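Local coordinates for lipid binding protein LpqN (Mycobacterium tuberculosis, PDB 6E5F) that supports cell envelope biogenesis, binds a lauryl trehaloside, and may connect MmpL transporters with periplasmic proteins, at residues A[71-76]-A[125-130]; A[85-90]-A[222-227]; A[93-98]-A[105-110]; A[135-140]-A[185-190]. One frame throughout, in Å; residues are numbered along the deposited sequence. Where two conformers were deposited one is given.

How the contacts relate
Contacts 1 and 3 are antiparallel strand pairs at the borders of the main sheet, and strand 120-130 links them, since it neighbours both 70-74 and 106-109. Their chemistry is mostly backbone hydrogen bonding, with solvent-facing side chains on part of the surface and, in contact 3, a buried tryptophan. Contact 2 forms a separate two-strand sheet near the C-terminus; Ile85 and Ile226 pack on Ile190 of the strand used by contact 4. That contact lies deepest and joins helix 135-140 to the sheet almost wholly through aliphatic groups. Leu128 of contact 1 meets Val137 of contact 4, and Pro90 of contact 2 touches Ile107 of contact 3.

Contact 1: A[71-76]-A[125-130]; sequences QETPVH and LSKLTG
Gln71 and Thr129 open an antiparallel strand pair in which 71-74 lies beside 125-130 in the main sheet of this Mog1p/PsbP-clan fold. The backbone is closely joined: Gln71 and Thr129 bond to each other through both N-H and C=O groups, Thr73 and Lys127 do the same, and Val75 N continues the series to Leu125 O at 2.9 Å. Packing is tight at the Val75 end. CG1 of Val75 rests on CD2 of Leu125 (3.6 Å), while CG2, anti to the carbonyl carbon, turns onto CB of Lys127 at 3.5 Å, the two side chains crossing at about a right angle. On the opposite face, farther along, Leu128 CD2 lies 3.6 Å from CB of the extended Glu72 chain; both residues also touch Ile65 of helix 61-66.

Around Gln71 and Thr73 the contact is looser and lined by solvent. Thr73 and Lys127 run side by side, yet the fully extended lysine carries its ammonium away from strand 71-74. A water lodged here accepts a hydrogen bond from Gln71 NE2 and donates one to Lys127 O at 2.9 Å. At the other end, a second water donates to Val75 O and accepts from Leu125 N at 3.0 Å.

Contact 2: A[85-90]-A[222-227]; sequences IDLPVP and EQTTIT
Asp86 and Thr225 form the hydrogen-bonded pair of a small two-stranded antiparallel sheet, in which strand 84-86 meets the C-terminal strand 225-227 just after helix 210-223 ends. The two backbone bonds are unequal. Asp86 N reaches Thr225 O at 2.9 Å, whereas the return bond from Thr225 N to Asp86 O is weak at 3.3 Å. Asp86 O also receives a CA-H contact from Thr224, the first residue to leave helical geometry.

Apolar contacts lie on the inner side. Ile85 and Ile226 point the same way, with CG1 of the first 4.2 Å from CG2 of the second, and Ile226 also touches Val188 of strand 179-192. Beyond the strand pair, Leu87 bends its end back so that CD1 lies 3.6 Å from Thr224 CG2. The Pro88 ring crosses Thr224 at about a right angle, its CD 3.4 Å from Thr224 OG1. Pro88 CB comes within 3.5 Å of Gln223 OE1 and meets Gln223 CB more loosely; Val219 of the helix touches the same proline.

Polar side chains complete the contact. Thr224 OG1, anti to its carbonyl carbon (chi1 -64°), is turned back to the helix and hydrogen-bonded to Ile220 O. On the Asp86 side, a water bridges the two segments, lying 2.6 Å from Asp86 OD2 and 2.9 Å from Gln223 O.

Contact 3: A[93-98]-A[105-110]; sequences WRLLPE and GGIVYT
The Trp93 indole is wedged between Ile107 and Tyr109, which project from the same face of the neighbouring strand. Ile107 CD1 comes over one indole face, 3.4 Å above the plane and toward the rim. Tyr109 covers the opposite face: its CB sits 4.0 Å from the centroid of the six-membered ring, only 4° off the normal, a CH-pi contact directly over the face. Its CD1 lies above the indole nearer the nitrogen, and the phenol ring is inclined at 58° to the five-membered ring. Trp93 CG, anti to the carbonyl carbon (chi1 -67°), lets the indole lie back across strand 106-109, where Thr212, Leu213 and Ala216 of helix 210-223 also touch it.

On the other face Val108 is the bump. Its CG1 presses on Arg94 CG at 3.3 Å and lies over one face of the guanidinium, toward its rim, while Leu96 CD2 comes to it at 3.6 Å, at about a right angle to the arginine contact. Gly106 has no side chain, and Leu96 CB and CG settle over its carbonyl group; Gly105, with positive phi, lets the backbone pass close to Leu96 O.

Four backbone bonds hold the strands, among them Leu96 N to Gly106 O at 2.7 Å, with the donor above the carbonyl plane. Strands 93-96 and 106-109 thus make an antiparallel beta hairpin, whose second strand continues the sheet to 120-130.

Contact 4: A[135-140]-A[185-190]; sequences AKVLQF and QKTVVI
Val137 and Leu138, successive residues of helix 135-140, both reach Val189 CG2 on strand 185-190. The contact across the segments is almost wholly aliphatic. That methyl is its focus: Val137 CG1 approaches Val189 CG2 to 3.6 Å, and Leu138 CG, in the modelled conformer, to 3.7 Å. Val189 CG2 stands anti to the carbonyl carbon and its CG1 anti to the backbone N (chi1 177°), which sends CG2 toward the helix, where both partners meet it. Both helix side chains come at a slant. Thr187, two residues earlier on the same side of the strand, adds a looser methyl contact, its CG2 4.3 Å from Val137 CG1. Ile61 of helix 61-66 touches both Val137 and Thr187, and Val198 of the adjacent strand 195-206 does the same.

The polar groups that can be followed have partners of their own. Thr187 OG1 is hydrogen-bonded to Gln200, and the strand backbone is paired on both flanks, with strands 165-176 and 195-206. On the helix, Lys136 NZ donates to Gln139 OE1 at 2.8 Å, on the side turned from the strand.

The helix runs nearly antiparallel to the strand, at 175°, with their axes 8.6 Å apart. With methyl and methine groups meeting in a buried setting, cohesion here probably comes mainly from dispersion and the exclusion of water, with shape rather than directed bonds setting the fit.

Contact 1: A[71-76]-A[125-130]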
loop_
_atom_site.group_PDB
_atom_site.type_symbol
_atom_site.label_atom_id
_atom_site.label_comp_id
_atom_site.label_asym_id
_atom_site.label_seq_id
_atom_site.Cartn_x
_atom_site.Cartn_y
_atom_site.Cartn_z
ATOM N N GLN A 71 -15.412 7.971 9.381
ATOM C CA GLN A 71 -14.694 9.165 8.972
ATOM C C GLN A 71 -13.272 8.775 8.601
ATOM O O GLN A 71 -12.600 8.066 9.356
ATOM C CB GLN A 71 -14.675 10.173 10.117
ATOM C CG GLN A 71 -13.958 11.460 9.796
ATOM C CD GLN A 71 -13.890 12.372 10.993
ATOM O OE1 GLN A 71 -14.648 13.333 11.096
ATOM N NE2 GLN A 71 -12.981 12.073 11.913
ATOM N N GLU A 72 -12.825 9.227 7.435
ATOM C CA GLU A 72 -11.472 8.985 6.957
ATOM C C GLU A 72 -10.735 10.311 6.863
ATOM O O GLU A 72 -11.227 11.256 6.236
ATOM C CB GLU A 72 -11.488 8.316 5.580
ATOM C CG GLU A 72 -10.101 8.123 4.987
ATOM C CD GLU A 72 -10.135 7.511 3.604
ATOM O OE1 GLU A 72 -9.150 6.840 3.232
ATOM O OE2 GLU A 72 -11.144 7.699 2.896
ATOM N N THR A 73 -9.558 10.375 7.477
ATOM C CA THR A 73 -8.735 11.564 7.391
ATOM C C THR A 73 -7.309 11.169 7.028
ATOM O O THR A 73 -6.787 10.157 7.511
ATOM C CB THR A 73 -8.754 12.363 8.703
ATOM O OG1 THR A 73 -8.225 11.571 9.769
ATOM C CG2 THR A 73 -10.181 12.795 9.048
ATOM N N PRO A 74 -6.668 11.926 6.143
ATOM C CA PRO A 74 -5.284 11.600 5.779
ATOM C C PRO A 74 -4.358 11.844 6.958
ATOM O O PRO A 74 -4.580 12.740 7.773
ATOM C CB PRO A 74 -4.983 12.570 4.631
ATOM C CG PRO A 74 -5.866 13.727 4.886
ATOM C CD PRO A 74 -7.124 13.169 5.490
ATOM N N VAL A 75 -3.313 11.031 7.048
ATOM C CA VAL A 75 -2.335 11.115 8.126
ATOM C C VAL A 75 -0.971 11.399 7.519
ATOM O O VAL A 75 -0.626 10.852 6.466
ATOM C CB VAL A 75 -2.295 9.806 8.941
ATOM C CG1 VAL A 75 -1.319 9.926 10.093
ATOM C CG2 VAL A 75 -3.686 9.444 9.434
ATOM N N HIS A 76 -0.195 12.249 8.185
ATOM C CA HIS A 76 1.144 12.590 7.732
ATOM C C HIS A 76 2.134 12.357 8.861
ATOM O O HIS A 76 1.765 12.297 10.038
ATOM C CB HIS A 76 1.189 14.030 7.221
ATOM C CG HIS A 76 0.215 14.291 6.116
ATOM N ND1 HIS A 76 0.403 13.820 4.835
ATOM C CD2 HIS A 76 -0.973 14.938 6.111
ATOM C CE1 HIS A 76 -0.618 14.187 4.082
ATOM N NE2 HIS A 76 -1.467 14.865 4.831
ATOM N N LEU A 125 -1.240 6.696 4.388
ATOM C CA LEU A 125 -1.727 6.388 5.725
ATOM C C LEU A 125 -3.008 7.170 5.970
ATOM O O LEU A 125 -3.047 8.388 5.775
ATOM C CB LEU A 125 -0.687 6.719 6.792
ATOM C CG LEU A 125 -1.047 6.307 8.233
ATOM C CD1 LEU A 125 -1.268 4.800 8.331
ATOM C CD2 LEU A 125 0.036 6.747 9.195
ATOM N N SER A 126 -4.057 6.455 6.367
ATOM C CA SER A 126 -5.355 7.041 6.645
ATOM C C SER A 126 -5.769 6.685 8.065
ATOM O O SER A 126 -5.383 5.635 8.595
ATOM C CB SER A 126 -6.422 6.528 5.676
ATOM O OG SER A 126 -6.031 6.730 4.328
ATOM N N LYS A 127 -6.555 7.560 8.670
ATOM C CA LYS A 127 -7.099 7.367 10.005
ATOM C C LYS A 127 -8.601 7.191 9.852
ATOM O O LYS A 127 -9.276 8.069 9.303
ATOM C CB LYS A 127 -6.792 8.572 10.884
ATOM C CG LYS A 127 -7.313 8.458 12.310
ATOM C CD LYS A 127 -6.979 9.724 13.093
ATOM C CE LYS A 127 -7.366 9.610 14.551
ATOM N NZ LYS A 127 -7.034 10.862 15.291
ATOM N N LEU A 128 -9.113 6.054 10.314
ATOM C CA LEU A 128 -10.533 5.746 10.241
ATOM C C LEU A 128 -11.108 5.745 11.648
ATOM O O LEU A 128 -10.566 5.093 12.545
ATOM C CB LEU A 128 -10.752 4.374 9.598
ATOM C CG LEU A 128 -10.122 4.185 8.219
ATOM C CD1 LEU A 128 -10.488 2.815 7.656
ATOM C CD2 LEU A 128 -10.544 5.280 7.263
ATOM N N THR A 129 -12.191 6.490 11.844
ATOM C CA THR A 129 -12.891 6.517 13.118
ATOM C C THR A 129 -14.371 6.276 12.874
ATOM O O THR A 129 -14.881 6.452 11.765
ATOM C CB THR A 129 -12.694 7.855 13.846
ATOM O OG1 THR A 129 -13.067 8.932 12.980
ATOM C CG2 THR A 129 -11.243 8.022 14.271
ATOM N N GLY A 130 -15.059 5.865 13.933
ATOM C CA GLY A 130 -16.484 5.629 13.857
ATOM C C GLY A 130 -16.818 4.154 13.873
ATOM O O GLY A 130 -16.250 3.385 14.656
HETATM O O HOH W 1 -10.756 9.918 11.056
HETATM O O HOH W 2 -0.849 9.597 3.862
#

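Contact 2: A[85-90]-A[222-227]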
loop_
_atom_site.group_PDB
_atom_site.type_symbol
_atom_site.label_atom_id
_atom_site.label_comp_id
_atom_site.label_asym_id
_atom_site.label_seq_id
_atom_site.Cartn_x
_atom_site.Cartn_y
_atom_site.Cartn_z
ATOM N N ILE A 85 5.730 4.806 11.838
ATOM C CA ILE A 85 5.955 3.722 10.886
ATOM C C ILE A 85 7.333 3.935 10.279
ATOM O O ILE A 85 7.549 4.899 9.534
ATOM C CB ILE A 85 4.865 3.677 9.814
ATOM C CG1 ILE A 85 3.503 3.419 10.468
ATOM C CG2 ILE A 85 5.174 2.590 8.789
ATOM C CD1 ILE A 85 2.329 3.707 9.579
ATOM N N ASP A 86 8.265 3.042 10.605
ATOM C CA ASP A 86 9.647 3.134 10.133
ATOM C C ASP A 86 9.795 2.187 8.945
ATOM O O ASP A 86 10.058 0.994 9.108
ATOM C CB ASP A 86 10.614 2.787 11.261
ATOM C CG ASP A 86 12.067 2.870 10.832
ATOM O OD1 ASP A 86 12.502 3.961 10.410
ATOM O OD2 ASP A 86 12.776 1.845 10.926
ATOM N N LEU A 87 9.616 2.731 7.739
ATOM C CA LEU A 87 9.857 1.980 6.512
ATOM C C LEU A 87 11.338 2.062 6.145
ATOM O O LEU A 87 11.940 3.136 6.232
ATOM C CB LEU A 87 9.049 2.567 5.356
ATOM C CG LEU A 87 7.633 2.087 5.008
ATOM C CD1 LEU A 87 7.276 0.730 5.605
ATOM C CD2 LEU A 87 6.599 3.140 5.387
ATOM N N PRO A 88 11.948 0.963 5.716
ATOM C CA PRO A 88 13.345 1.021 5.280
ATOM C C PRO A 88 13.465 1.563 3.864
ATOM O O PRO A 88 12.525 1.526 3.068
ATOM C CB PRO A 88 13.779 -0.447 5.330
ATOM C CG PRO A 88 12.533 -1.190 4.980
ATOM C CD PRO A 88 11.405 -0.406 5.614
ATOM N N VAL A 89 14.653 2.076 3.566
ATOM C CA VAL A 89 15.006 2.486 2.209
ATOM C C VAL A 89 15.994 1.457 1.672
ATOM O O VAL A 89 17.184 1.514 2.011
ATOM C CB VAL A 89 15.603 3.901 2.182
ATOM C CG1 VAL A 89 15.985 4.281 0.756
ATOM C CG2 VAL A 89 14.621 4.903 2.756
ATOM N N PRO A 90 15.559 0.501 0.853
ATOM C CA PRO A 90 16.487 -0.521 0.362
ATOM C C PRO A 90 17.627 0.096 -0.434
ATOM O O PRO A 90 17.547 1.226 -0.922
ATOM C CB PRO A 90 15.607 -1.408 -0.530
ATOM C CG PRO A 90 14.208 -1.160 -0.063
ATOM C CD PRO A 90 14.183 0.272 0.375
ATOM N N GLU A 222 10.850 -7.308 6.266
ATOM C CA GLU A 222 11.696 -7.770 7.357
ATOM C C GLU A 222 12.164 -6.655 8.286
ATOM O O GLU A 222 12.505 -6.942 9.440
ATOM C CB GLU A 222 12.907 -8.538 6.803
ATOM C CG GLU A 222 14.110 -7.676 6.459
ATOM C CD GLU A 222 15.258 -8.470 5.858
ATOM O OE1 GLU A 222 15.029 -9.615 5.415
ATOM O OE2 GLU A 222 16.391 -7.945 5.832
ATOM N N GLN A 223 12.184 -5.400 7.830
ATOM C CA GLN A 223 12.768 -4.314 8.610
ATOM C C GLN A 223 11.763 -3.273 9.086
ATOM O O GLN A 223 12.127 -2.425 9.912
ATOM C CB GLN A 223 13.874 -3.607 7.809
ATOM C CG GLN A 223 15.002 -4.528 7.370
ATOM C CD GLN A 223 16.154 -3.791 6.715
ATOM O OE1 GLN A 223 16.234 -2.564 6.766
ATOM N NE2 GLN A 223 17.055 -4.541 6.089
ATOM N N THR A 224 10.522 -3.304 8.610
ATOM C CA THR A 224 9.559 -2.283 8.999
ATOM C C THR A 224 9.141 -2.477 10.451
ATOM O O THR A 224 8.823 -3.590 10.877
ATOM C CB THR A 224 8.324 -2.337 8.100
ATOM O OG1 THR A 224 8.695 -2.011 6.758
ATOM C CG2 THR A 224 7.273 -1.346 8.576
ATOM N N THR A 225 9.139 -1.385 11.208
ATOM C CA THR A 225 8.598 -1.369 12.557
ATOM C C THR A 225 7.413 -0.416 12.590
ATOM O O THR A 225 7.411 0.615 11.907
ATOM C CB THR A 225 9.651 -0.917 13.573
ATOM O OG1 THR A 225 9.927 0.478 13.393
ATOM C CG2 THR A 225 10.937 -1.713 13.411
ATOM N N ILE A 226 6.400 -0.773 13.373
ATOM C CA ILE A 226 5.209 0.042 13.551
ATOM C C ILE A 226 4.951 0.120 15.043
ATOM O O ILE A 226 4.746 -0.912 15.694
ATOM C CB ILE A 226 3.984 -0.550 12.834
ATOM C CG1 ILE A 226 4.250 -0.646 11.333
ATOM C CG2 ILE A 226 2.746 0.299 13.106
ATOM C CD1 ILE A 226 3.146 -1.337 10.558
ATOM N N THR A 227 4.950 1.328 15.581
ATOM C CA THR A 227 4.724 1.542 17.009
ATOM C C THR A 227 3.527 2.463 17.178
ATOM O O THR A 227 3.612 3.652 16.813
ATOM C CB THR A 227 5.971 2.164 17.636
ATOM O OG1 THR A 227 7.125 1.405 17.253
ATOM C CG2 THR A 227 5.864 2.183 19.158
HETATM O O HOH W 3 13.134 0.154 8.946
#

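Contact 3: A[93-98]-A[105-110]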
loop_
_atom_site.group_PDB
_atom_site.type_symbol
_atom_site.label_atom_id
_atom_site.label_comp_id
_atom_site.label_asym_id
_atom_site.label_seq_id
_atom_site.Cartn_x
_atom_site.Cartn_y
_atom_site.Cartn_z
ATOM N N TRP A 93 17.609 2.330 -3.785
ATOM C CA TRP A 93 16.384 3.112 -3.774
ATOM C C TRP A 93 16.631 4.414 -3.023
ATOM O O TRP A 93 17.522 4.496 -2.172
ATOM C CB TRP A 93 15.249 2.350 -3.085
ATOM C CG TRP A 93 14.786 1.134 -3.831
ATOM C CD1 TRP A 93 15.480 -0.026 -4.020
ATOM C CD2 TRP A 93 13.522 0.955 -4.482
ATOM N NE1 TRP A 93 14.730 -0.912 -4.750
ATOM C CE2 TRP A 93 13.523 -0.336 -5.046
ATOM C CE3 TRP A 93 12.391 1.759 -4.642
ATOM C CZ2 TRP A 93 12.438 -0.838 -5.756
ATOM C CZ3 TRP A 93 11.316 1.260 -5.349
ATOM C CH2 TRP A 93 11.346 -0.029 -5.898
ATOM N N ARG A 94 15.847 5.434 -3.351
ATOM C CA ARG A 94 15.936 6.717 -2.669
ATOM C C ARG A 94 14.587 7.074 -2.062
ATOM O O ARG A 94 13.530 6.711 -2.585
ATOM C CB ARG A 94 16.430 7.839 -3.604
ATOM C CG ARG A 94 15.371 8.486 -4.498
ATOM C CD ARG A 94 15.817 9.875 -4.960
ATOM N NE ARG A 94 14.686 10.716 -5.350
ATOM C CZ ARG A 94 14.271 10.908 -6.600
ATOM N NH1 ARG A 94 14.892 10.324 -7.619
ATOM N NH2 ARG A 94 13.229 11.694 -6.833
ATOM N N LEU A 95 14.641 7.803 -0.952
ATOM C CA LEU A 95 13.439 8.181 -0.226
ATOM C C LEU A 95 12.683 9.273 -0.975
ATOM O O LEU A 95 13.276 10.232 -1.478
ATOM C CB LEU A 95 13.834 8.696 1.159
ATOM C CG LEU A 95 12.741 8.902 2.204
ATOM C CD1 LEU A 95 11.915 7.643 2.391
ATOM C CD2 LEU A 95 13.372 9.324 3.525
ATOM N N LEU A 96 11.354 9.118 -1.047
ATOM C CA LEU A 96 10.488 10.143 -1.613
ATOM C C LEU A 96 9.815 10.900 -0.482
ATOM O O LEU A 96 9.218 10.269 0.400
ATOM C CB LEU A 96 9.413 9.498 -2.485
ATOM C CG LEU A 96 9.855 8.840 -3.794
ATOM C CD1 LEU A 96 8.656 8.220 -4.494
ATOM C CD2 LEU A 96 10.546 9.840 -4.701
ATOM N N PRO A 97 9.876 12.228 -0.447
ATOM C CA PRO A 97 9.159 12.962 0.598
ATOM C C PRO A 97 7.657 12.880 0.377
ATOM O O PRO A 97 7.174 12.478 -0.681
ATOM C CB PRO A 97 9.673 14.395 0.437
ATOM C CG PRO A 97 10.017 14.494 -1.006
ATOM C CD PRO A 97 10.524 13.133 -1.411
ATOM N N GLU A 98 6.909 13.250 1.412
ATOM C CA GLU A 98 5.462 13.331 1.280
ATOM C C GLU A 98 5.099 14.370 0.227
ATOM O O GLU A 98 5.601 15.493 0.242
ATOM C CB GLU A 98 4.839 13.745 2.607
ATOM C CG GLU A 98 4.927 12.705 3.691
ATOM C CD GLU A 98 4.042 13.047 4.869
ATOM O OE1 GLU A 98 3.465 14.154 4.877
ATOM O OE2 GLU A 98 3.920 12.210 5.787
ATOM N N GLY A 105 4.917 9.567 1.765
ATOM C CA GLY A 105 6.248 9.266 1.296
ATOM C C GLY A 105 6.287 7.987 0.484
ATOM O O GLY A 105 5.268 7.397 0.126
ATOM N N GLY A 106 7.509 7.568 0.184
ATOM C CA GLY A 106 7.707 6.365 -0.595
ATOM C C GLY A 106 9.172 6.192 -0.933
ATOM O O GLY A 106 10.045 6.843 -0.358
ATOM N N ILE A 107 9.420 5.284 -1.874
ATOM C CA ILE A 107 10.760 5.034 -2.376
ATOM C C ILE A 107 10.681 4.866 -3.884
ATOM O O ILE A 107 9.682 4.371 -4.418
ATOM C CB ILE A 107 11.411 3.798 -1.717
ATOM C CG1 ILE A 107 10.495 2.579 -1.844
ATOM C CG2 ILE A 107 11.731 4.084 -0.258
ATOM C CD1 ILE A 107 11.119 1.285 -1.354
ATOM N N VAL A 108 11.742 5.283 -4.565
ATOM C CA VAL A 108 11.868 5.136 -6.009
ATOM C C VAL A 108 13.220 4.503 -6.306
ATOM O O VAL A 108 14.212 4.784 -5.625
ATOM C CB VAL A 108 11.710 6.486 -6.738
ATOM C CG1 VAL A 108 12.758 7.486 -6.271
ATOM C CG2 VAL A 108 11.797 6.291 -8.242
ATOM N N TYR A 109 13.253 3.634 -7.312
ATOM C CA TYR A 109 14.481 2.948 -7.694
ATOM C C TYR A 109 15.378 3.897 -8.480
ATOM O O TYR A 109 14.918 4.583 -9.399
ATOM C CB TYR A 109 14.131 1.724 -8.540
ATOM C CG TYR A 109 15.291 0.795 -8.816
ATOM C CD1 TYR A 109 15.992 0.202 -7.777
ATOM C CD2 TYR A 109 15.668 0.492 -10.119
ATOM C CE1 TYR A 109 17.049 -0.652 -8.024
ATOM C CE2 TYR A 109 16.720 -0.363 -10.376
ATOM C CZ TYR A 109 17.406 -0.934 -9.324
ATOM O OH TYR A 109 18.457 -1.787 -9.574
ATOM N N THR A 110 16.662 3.931 -8.122
ATOM C CA THR A 110 17.596 4.909 -8.669
ATOM C C THR A 110 18.296 4.443 -9.941
ATOM O O THR A 110 19.121 5.188 -10.479
ATOM C CB THR A 110 18.658 5.276 -7.621
ATOM O OG1 THR A 110 19.460 4.124 -7.323
ATOM C CG2 THR A 110 18.002 5.782 -6.349
#

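Contact 4: A[135-140]-A[185-190]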
loop_
_atom_site.group_PDB
_atom_site.type_symbol
_atom_site.label_atom_id
_atom_site.label_comp_id
_atom_site.label_asym_id
_atom_site.label_seq_id
_atom_site.Cartn_x
_atom_site.Cartn_y
_atom_site.Cartn_z
ATOM N N ALA A 135 -11.221 -5.889 10.863
ATOM C CA ALA A 135 -11.231 -7.103 10.058
ATOM C C ALA A 135 -11.873 -6.872 8.697
ATOM O O ALA A 135 -11.486 -7.514 7.717
ATOM C CB ALA A 135 -11.955 -8.226 10.797
ATOM N N LYS A 136 -12.853 -5.968 8.609
ATOM C CA LYS A 136 -13.484 -5.714 7.319
ATOM C C LYS A 136 -12.556 -4.948 6.386
ATOM O O LYS A 136 -12.639 -5.107 5.166
ATOM C CB LYS A 136 -14.811 -4.974 7.497
ATOM C CG LYS A 136 -15.876 -5.761 8.268
ATOM C CD LYS A 136 -16.291 -7.067 7.580
ATOM C CE LYS A 136 -17.346 -6.846 6.509
ATOM N NZ LYS A 136 -17.888 -8.138 5.991
ATOM N N VAL A 137 -11.666 -4.116 6.929
ATOM C CA VAL A 137 -10.683 -3.446 6.084
ATOM C C VAL A 137 -9.838 -4.478 5.359
ATOM O O VAL A 137 -9.609 -4.383 4.149
ATOM C CB VAL A 137 -9.820 -2.479 6.913
ATOM C CG1 VAL A 137 -8.731 -1.850 6.047
ATOM C CG2 VAL A 137 -10.683 -1.402 7.542
ATOM N N LEU A 138 -9.353 -5.476 6.093
ATOM C CA LEU A 138 -8.574 -6.554 5.485
ATOM C C LEU A 138 -9.416 -7.336 4.487
ATOM O O LEU A 138 -8.943 -7.706 3.408
ATOM C CB LEU A 138 -8.063 -7.495 6.581
ATOM C CG LEU A 138 -7.081 -6.909 7.601
ATOM C CD1 LEU A 138 -7.000 -7.784 8.838
ATOM C CD2 LEU A 138 -5.704 -6.756 6.980
ATOM N N GLN A 139 -10.679 -7.602 4.838
ATOM C CA GLN A 139 -11.546 -8.373 3.957
ATOM C C GLN A 139 -11.675 -7.723 2.584
ATOM O O GLN A 139 -11.686 -8.415 1.561
ATOM C CB GLN A 139 -12.920 -8.559 4.601
ATOM C CG GLN A 139 -13.863 -9.431 3.794
ATOM C CD GLN A 139 -15.168 -9.711 4.519
ATOM O OE1 GLN A 139 -15.335 -9.355 5.684
ATOM N NE2 GLN A 139 -16.101 -10.353 3.828
ATOM N N PHE A 140 -11.762 -6.395 2.531
ATOM C CA PHE A 140 -12.009 -5.687 1.281
ATOM C C PHE A 140 -10.741 -5.137 0.638
ATOM O O PHE A 140 -10.826 -4.526 -0.436
ATOM C CB PHE A 140 -13.022 -4.561 1.510
ATOM C CG PHE A 140 -14.342 -5.043 2.033
ATOM C CD1 PHE A 140 -14.968 -6.143 1.467
ATOM C CD2 PHE A 140 -14.948 -4.412 3.104
ATOM C CE1 PHE A 140 -16.176 -6.594 1.949
ATOM C CE2 PHE A 140 -16.158 -4.859 3.590
ATOM C CZ PHE A 140 -16.775 -5.950 3.012
ATOM N N GLN A 185 -0.182 -4.365 -3.704
ATOM C CA GLN A 185 -0.619 -3.509 -2.616
ATOM C C GLN A 185 -0.625 -4.308 -1.331
ATOM O O GLN A 185 -1.252 -5.368 -1.254
ATOM C CB GLN A 185 -2.011 -2.957 -2.897
ATOM C CG GLN A 185 -2.514 -1.992 -1.840
ATOM C CD GLN A 185 -3.899 -1.513 -2.151
ATOM O OE1 GLN A 185 -4.859 -2.277 -2.073
ATOM N NE2 GLN A 185 -4.021 -0.238 -2.506
ATOM N N LYS A 186 0.080 -3.794 -0.326
ATOM C CA LYS A 186 0.018 -4.337 1.022
ATOM C C LYS A 186 -0.778 -3.364 1.878
ATOM O O LYS A 186 -0.458 -2.172 1.927
ATOM C CB LYS A 186 1.413 -4.549 1.615
ATOM C CG LYS A 186 1.391 -5.356 2.914
ATOM C CD LYS A 186 2.770 -5.881 3.296
ATOM C CE LYS A 186 2.666 -6.997 4.334
ATOM N NZ LYS A 186 3.964 -7.699 4.569
ATOM N N THR A 187 -1.818 -3.873 2.524
ATOM C CA THR A 187 -2.656 -3.085 3.418
ATOM C C THR A 187 -2.421 -3.588 4.835
ATOM O O THR A 187 -2.514 -4.785 5.093
ATOM C CB THR A 187 -4.125 -3.246 3.034
ATOM O OG1 THR A 187 -4.343 -2.743 1.712
ATOM C CG2 THR A 187 -5.026 -2.488 4.008
ATOM N N VAL A 188 -2.099 -2.677 5.744
ATOM C CA VAL A 188 -1.835 -3.005 7.142
ATOM C C VAL A 188 -2.857 -2.266 7.993
ATOM O O VAL A 188 -3.047 -1.061 7.821
ATOM C CB VAL A 188 -0.414 -2.594 7.560
ATOM C CG1 VAL A 188 -0.098 -3.114 8.960
ATOM C CG2 VAL A 188 0.621 -3.074 6.546
ATOM N N VAL A 189 -3.522 -2.992 8.879
ATOM C CA VAL A 189 -4.522 -2.409 9.771
ATOM C C VAL A 189 -3.903 -2.232 11.147
ATOM O O VAL A 189 -3.367 -3.183 11.731
ATOM C CB VAL A 189 -5.793 -3.267 9.810
ATOM C CG1 VAL A 189 -6.797 -2.701 10.780
ATOM C CG2 VAL A 189 -6.403 -3.333 8.427
ATOM N N ILE A 190 -3.976 -1.012 11.661
ATOM C CA ILE A 190 -3.277 -0.630 12.885
ATOM C C ILE A 190 -4.299 -0.012 13.833
ATOM O O ILE A 190 -4.466 1.218 13.850
ATOM C CB ILE A 190 -2.121 0.335 12.582
ATOM C CG1 ILE A 190 -1.177 -0.247 11.517
ATOM C CG2 ILE A 190 -1.355 0.674 13.870
ATOM C CD1 ILE A 190 -0.298 0.801 10.853
#